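Local coordinates for regulatory protein BlaR1 (Bacillus licheniformis, PDB 1NRF) that probably senses beta-lactam antibiotics outside the cell through acylation of this C-terminal domain and relays the signal across the membrane to the cytoplasm, at residues N193-S198 / V219-N224. Sequence-based numbering, arbitrary orientation.
Sequences NGRVLS and VETADN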
# COMPACT_ATOMS: atom_id res chain seq x y z
N ASN A 193 -14.77 11.82 13.05
CA ASN A 193 -16.13 11.40 13.38
C ASN A 193 -16.10 10.16 14.27
O ASN A 193 -16.09 10.27 15.50
CB ASN A 193 -16.93 11.12 12.10
CG ASN A 193 -17.08 12.36 11.21
OD1 ASN A 193 -17.82 12.35 10.22
ND2 ASN A 193 -16.38 13.43 11.57
N GLY A 194 -16.10 8.99 13.64
CA GLY A 194 -16.04 7.73 14.37
C GLY A 194 -15.31 6.72 13.49
O GLY A 194 -15.39 5.50 13.70
N ARG A 195 -14.60 7.24 12.50
CA ARG A 195 -13.87 6.42 11.55
C ARG A 195 -12.37 6.57 11.65
O ARG A 195 -11.85 7.66 11.88
CB ARG A 195 -14.31 6.79 10.13
CG ARG A 195 -15.80 6.76 9.92
CD ARG A 195 -16.32 8.14 9.59
NE ARG A 195 -17.24 8.12 8.45
CZ ARG A 195 -18.35 7.40 8.39
NH1 ARG A 195 -18.71 6.63 9.40
NH2 ARG A 195 -19.11 7.45 7.31
N VAL A 196 -11.66 5.46 11.45
CA VAL A 196 -10.21 5.45 11.49
C VAL A 196 -9.65 5.17 10.09
O VAL A 196 -10.00 4.17 9.46
CB VAL A 196 -9.66 4.36 12.43
CG1 VAL A 196 -8.15 4.38 12.40
CG2 VAL A 196 -10.17 4.57 13.84
N LEU A 197 -8.78 6.06 9.62
CA LEU A 197 -8.17 5.92 8.31
C LEU A 197 -6.76 5.32 8.39
O LEU A 197 -5.92 5.80 9.15
CB LEU A 197 -8.08 7.28 7.62
CG LEU A 197 -7.49 7.27 6.20
CD1 LEU A 197 -8.49 6.62 5.26
CD2 LEU A 197 -7.18 8.70 5.74
N SER A 198 -6.52 4.28 7.60
CA SER A 198 -5.22 3.63 7.51
C SER A 198 -4.89 3.63 6.02
O SER A 198 -5.79 3.49 5.18
CB SER A 198 -5.29 2.18 8.03
OG SER A 198 -5.46 2.11 9.43
N VAL A 219 -10.78 1.92 5.72
CA VAL A 219 -11.45 2.79 6.68
C VAL A 219 -12.21 1.89 7.64
O VAL A 219 -12.98 1.01 7.22
CB VAL A 219 -12.45 3.74 5.98
CG1 VAL A 219 -13.23 4.52 7.03
CG2 VAL A 219 -11.70 4.70 5.07
N GLU A 220 -11.98 2.09 8.92
CA GLU A 220 -12.67 1.29 9.92
C GLU A 220 -13.76 2.11 10.58
O GLU A 220 -13.48 3.16 11.16
CB GLU A 220 -11.69 0.81 10.98
CG GLU A 220 -10.45 0.18 10.42
CD GLU A 220 -9.42 -0.08 11.48
OE1 GLU A 220 -9.53 -1.12 12.16
OE2 GLU A 220 -8.52 0.77 11.63
N THR A 221 -15.00 1.63 10.49
CA THR A 221 -16.11 2.31 11.14
C THR A 221 -16.53 1.46 12.34
O THR A 221 -15.89 0.45 12.66
CB THR A 221 -17.34 2.52 10.19
OG1 THR A 221 -17.92 1.25 9.85
CG2 THR A 221 -16.91 3.28 8.92
N ALA A 222 -17.61 1.87 13.00
CA ALA A 222 -18.08 1.16 14.17
C ALA A 222 -18.71 -0.17 13.84
O ALA A 222 -18.71 -1.08 14.67
CB ALA A 222 -19.08 2.03 14.93
N ASP A 223 -19.23 -0.31 12.63
CA ASP A 223 -19.86 -1.57 12.24
C ASP A 223 -19.44 -2.08 10.87
O ASP A 223 -20.01 -3.06 10.37
CB ASP A 223 -21.38 -1.40 12.29
CG ASP A 223 -21.88 -0.29 11.38
OD1 ASP A 223 -21.07 0.58 10.99
OD2 ASP A 223 -23.09 -0.28 11.07
N ASN A 224 -18.43 -1.46 10.26
CA ASN A 224 -17.99 -1.87 8.93
C ASN A 224 -16.52 -1.53 8.65
O ASN A 224 -15.87 -0.81 9.42
CB ASN A 224 -18.89 -1.19 7.88
CG ASN A 224 -19.03 -1.99 6.60
OD1 ASN A 224 -18.47 -3.09 6.47
ND2 ASN A 224 -19.78 -1.45 5.65
O HOH W 1 -8.34 2.09 9.42
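V196 and E220 form an antiparallel hydrogen-bonded pair: V196 N donates to E220 O and E220 N to V196 O, each at 2.9 Å, nearly straight (165° and 171°) and in the carbonyl plane. The two carbonyl oxygens also receive CA-H...O contacts, R195 CA to E220 O at 3.3 Å and V219 CA to V196 O at 3.4 Å. L197 and V219 follow as a non-hydrogen-bonded pair. On their face of the sheet L197 CD1 meets V219 CG2 at 3.7 Å, and helix 239-253 covers this face, L248 touching L197 and L251 touching V219. R195 and T221 share that face, running side by side; R195 CG and NH1 both approach T221 CG2, while R195 NH2 hydrogen-bonds G255 O. Both bridges lie at the open end of the antiparallel hairpin 195-205/211-220, part of the central mixed sheet of the sensor domain's penicillin-binding protein transpeptidase (beta-lactamase-like) fold, away from S63, the serine probably acylated by the antibiotic. On the other face V196 and E220 lie alongside each other, OE2 3.7 Å from V196 CG1. With its CG anti to the carbonyl carbon (chi1 -49°), E220 sends an extended chain to a water 2.6 Å from E220 OE2 that also hydrogen-bonds V196 O and S198 OG; OE1 is held by Y169 OH. Beyond the strand end, T221 N and OG1 both donate to N224 O, reaching it from one face of its carbonyl plane and closing the turn into strand 225-234.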